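Local coordinates for amidohydrolase (Mycoplasma synoviae, PDB 3OVG), which hydrolyses D-xylono-1,4-lactone 5-phosphate and L-arabino-1,4-lactone 5-phosphate, and also carboxy 1,4-lactones, using two zinc ions per subunit, at residues Q213-N218 and T236-G241. Residues are numbered along the deposited sequence; the frame is centred on the assembly and turned at random.
Sequences QISHLN and TLCFDG. With ZN (zinc ion), chain H.
The D240 carboxylate lies at the edge of the H216 ring, near its plane, and is itself turned almost perpendicular to the ring (86°); S215 CB lies over one ring face. N218 N lies at the edge of the F239 ring, 3.6 Å from CD1, and L217 CB packs against CE1. These residues sit at and just beyond the C-terminal ends of neighbouring parallel strands, 212-215 and 236-239, in the TIM barrel of the phosphotriesterase family, joined through helix 223-233 as a beta-alpha-beta unit. Earlier in the strands, I214 N donates to T236 O (2.8 Å) and C238 N to I214 O (2.9 Å). A water bridges the diverging ends, donating to I214 O and, weakly, to C238 O while accepting from L217 N. On the helix side, L217 CG meets L237 CD2 at 4.1 Å. On the other sheet face, S215 OG lies 3.6 Å from C238 CB and is hydrogen-bonded to H26, a ligand of the other zinc. D240 N donates to N218 OD1 (3.0 Å), from well above the amide plane. CG of D240 sits between its backbone N and carbonyl carbon (chi1 61°), which turns the carboxylate toward the histidine. H216 NE2 binds zinc at 2.4 Å, beside H188, and the other ring nitrogen, ND1, donates to OD2 of D240 at 2.8 Å, on the syn side but 34° out of the carboxylate plane, fixing the ring's rotation.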
ATOM      1  N   GLN A 213      12.951  14.125  32.205  1.00 15.15           N
ATOM      2  CA  GLN A 213      12.955  12.713  31.832  1.00 14.81           C
ATOM      3  C   GLN A 213      13.042  12.516  30.318  1.00 14.84           C
ATOM      4  O   GLN A 213      12.431  13.282  29.517  1.00 12.71           O
ATOM      5  CB  GLN A 213      11.681  12.040  32.312  1.00 15.78           C
ATOM      6  CG  GLN A 213      11.634  11.749  33.801  1.00 17.24           C
ATOM      7  CD  GLN A 213      10.273  11.233  34.207  1.00 18.41           C
ATOM      8  OE1 GLN A 213       9.340  12.025  34.400  1.00 17.11           O
ATOM      9  NE2 GLN A 213      10.145   9.902  34.345  1.00 12.39           N
ATOM     10  N   ILE A 214      13.789  11.485  29.923  1.00 13.19           N
ATOM     11  CA  ILE A 214      13.852  11.112  28.527  1.00 16.27           C
ATOM     12  C   ILE A 214      13.318   9.691  28.324  1.00 16.00           C
ATOM     13  O   ILE A 214      13.854   8.736  28.884  1.00 16.64           O
ATOM     14  CB  ILE A 214      15.269  11.248  27.943  1.00 16.65           C
ATOM     15  CG1 ILE A 214      15.775  12.687  28.095  1.00 18.88           C
ATOM     16  CG2 ILE A 214      15.245  10.875  26.447  1.00 16.63           C
ATOM     17  CD1 ILE A 214      17.093  12.926  27.376  1.00 16.78           C
ATOM     18  N   SER A 215      12.271   9.553  27.511  1.00 15.57           N
ATOM     19  CA  SER A 215      11.580   8.262  27.357  1.00 17.66           C
ATOM     20  C   SER A 215      12.114   7.444  26.176  1.00 17.26           C
ATOM     21  O   SER A 215      12.723   8.004  25.252  1.00 18.66           O
ATOM     22  CB  SER A 215      10.062   8.488  27.174  1.00 17.81           C
ATOM     23  OG  SER A 215       9.361   8.314  28.395  1.00 19.73           O
ATOM     24  N   HIS A 216      11.837   6.136  26.224  1.00 16.74           N
ATOM     25  CA  HIS A 216      12.092   5.146  25.156  1.00 18.42           C
ATOM     26  C   HIS A 216      13.544   4.716  24.896  1.00 17.94           C
ATOM     27  O   HIS A 216      13.830   4.109  23.860  1.00 17.46           O
ATOM     28  CB  HIS A 216      11.446   5.539  23.841  1.00 18.21           C
ATOM     29  CG  HIS A 216      10.063   6.060  23.996  1.00 19.28           C
ATOM     30  ND1 HIS A 216       9.112   5.426  24.767  1.00 19.86           N
ATOM     31  CD2 HIS A 216       9.465   7.160  23.487  1.00 21.52           C
ATOM     32  CE1 HIS A 216       7.997   6.129  24.753  1.00 21.45           C
ATOM     33  NE2 HIS A 216       8.181   7.181  23.975  1.00 22.78           N
ATOM     34  N   LEU A 217      14.441   4.959  25.838  1.00 13.76           N
ATOM     35  CA  LEU A 217      15.804   4.537  25.606  1.00 15.68           C
ATOM     36  C   LEU A 217      15.835   3.007  25.534  1.00 16.01           C
ATOM     37  O   LEU A 217      16.773   2.439  24.993  1.00 16.15           O
ATOM     38  CB  LEU A 217      16.740   5.030  26.712  1.00 15.44           C
ATOM     39  CG  LEU A 217      17.341   6.429  26.511  1.00 17.09           C
ATOM     40  CD1 LEU A 217      18.321   6.409  25.321  1.00 18.62           C
ATOM     41  CD2 LEU A 217      16.265   7.479  26.347  1.00 14.60           C
ATOM     42  N   ASN A 218      14.818   2.351  26.091  1.00 14.31           N
ATOM     43  CA  ASN A 218      14.718   0.887  26.002  1.00 16.09           C
ATOM     44  C   ASN A 218      14.744   0.350  24.560  1.00 17.00           C
ATOM     45  O   ASN A 218      15.061  -0.833  24.322  1.00 18.19           O
ATOM     46  CB  ASN A 218      13.460   0.411  26.732  1.00 15.01           C
ATOM     47  CG  ASN A 218      12.264   1.273  26.401  1.00 17.22           C
ATOM     48  OD1 ASN A 218      12.146   2.399  26.900  1.00 16.99           O
ATOM     49  ND2 ASN A 218      11.379   0.768  25.511  1.00 16.55           N
ATOM     50  N   THR A 236      17.165  11.993  33.704  1.00 17.58           N
ATOM     51  CA  THR A 236      16.615  10.699  34.141  1.00 16.25           C
ATOM     52  C   THR A 236      16.045   9.988  32.900  1.00 16.36           C
ATOM     53  O   THR A 236      15.382  10.613  32.035  1.00 15.27           O
ATOM     54  CB  THR A 236      15.534  10.917  35.238  1.00 15.98           C
ATOM     55  OG1 THR A 236      16.141  11.516  36.382  1.00 16.76           O
ATOM     56  CG2 THR A 236      14.798   9.618  35.640  1.00 16.87           C
ATOM     57  N   LEU A 237      16.361   8.705  32.786  1.00 12.86           N
ATOM     58  CA  LEU A 237      15.855   7.867  31.703  1.00 15.09           C
ATOM     59  C   LEU A 237      14.554   7.221  32.164  1.00 14.56           C
ATOM     60  O   LEU A 237      14.544   6.516  33.157  1.00 15.86           O
ATOM     61  CB  LEU A 237      16.898   6.782  31.309  1.00 14.54           C
ATOM     62  CG  LEU A 237      18.295   7.328  30.962  1.00 16.25           C
ATOM     63  CD1 LEU A 237      19.299   6.256  30.499  1.00 15.25           C
ATOM     64  CD2 LEU A 237      18.187   8.487  29.931  1.00 14.78           C
ATOM     65  N   CYS A 238      13.451   7.509  31.473  1.00 16.20           N
ATOM     66  CA  CYS A 238      12.174   6.847  31.731  1.00 15.72           C
ATOM     67  C   CYS A 238      12.032   5.659  30.798  1.00 16.15           C
ATOM     68  O   CYS A 238      11.772   5.817  29.626  1.00 16.29           O
ATOM     69  CB  CYS A 238      10.984   7.797  31.537  1.00 17.07           C
ATOM     70  SG  CYS A 238       9.382   6.995  31.897  1.00 18.44           S
ATOM     71  N   PHE A 239      12.210   4.450  31.316  1.00 16.74           N
ATOM     72  CA  PHE A 239      12.083   3.280  30.470  1.00 16.59           C
ATOM     73  C   PHE A 239      10.661   2.804  30.358  1.00 17.65           C
ATOM     74  O   PHE A 239       9.974   2.661  31.373  1.00 16.76           O
ATOM     75  CB  PHE A 239      12.925   2.118  31.033  1.00 14.61           C
ATOM     76  CG  PHE A 239      14.381   2.345  30.925  1.00 16.83           C
ATOM     77  CD1 PHE A 239      15.005   2.319  29.677  1.00 18.56           C
ATOM     78  CD2 PHE A 239      15.148   2.595  32.057  1.00 17.03           C
ATOM     79  CE1 PHE A 239      16.378   2.517  29.566  1.00 16.12           C
ATOM     80  CE2 PHE A 239      16.519   2.805  31.945  1.00 17.48           C
ATOM     81  CZ  PHE A 239      17.127   2.768  30.697  1.00 15.67           C
ATOM     82  N   ASP A 240      10.230   2.479  29.143  1.00 16.91           N
ATOM     83  CA  ASP A 240       9.153   1.501  29.028  1.00 17.30           C
ATOM     84  C   ASP A 240       9.807   0.233  28.451  1.00 17.60           C
ATOM     85  O   ASP A 240      11.027   0.087  28.562  1.00 15.67           O
ATOM     86  CB  ASP A 240       8.027   2.043  28.168  1.00 17.76           C
ATOM     87  CG  ASP A 240       8.488   2.341  26.773  1.00 20.35           C
ATOM     88  OD1 ASP A 240       8.119   1.565  25.874  1.00 25.42           O
ATOM     89  OD2 ASP A 240       9.220   3.340  26.576  1.00 22.47           O
ATOM     90  N   GLY A 241       9.030  -0.671  27.845  1.00 17.80           N
ATOM     91  CA  GLY A 241       9.587  -1.899  27.268  1.00 17.90           C
ATOM     92  C   GLY A 241       9.075  -3.245  27.789  1.00 16.55           C
ATOM     93  O   GLY A 241       9.086  -4.259  27.074  1.00 17.88           O
TER
HETATM   94 ZN    ZN H 363       6.305   8.209  22.911  1.00 46.74          ZN
HETATM   95  O   HOH W   1      14.095   5.830  28.421  1.00 15.72           O
HETATM   96  O   HOH W   2       8.568   5.780  28.733  1.00 21.99           O
HETATM   97  O   HOH W   3       4.941   6.186  23.360  1.00 25.33           O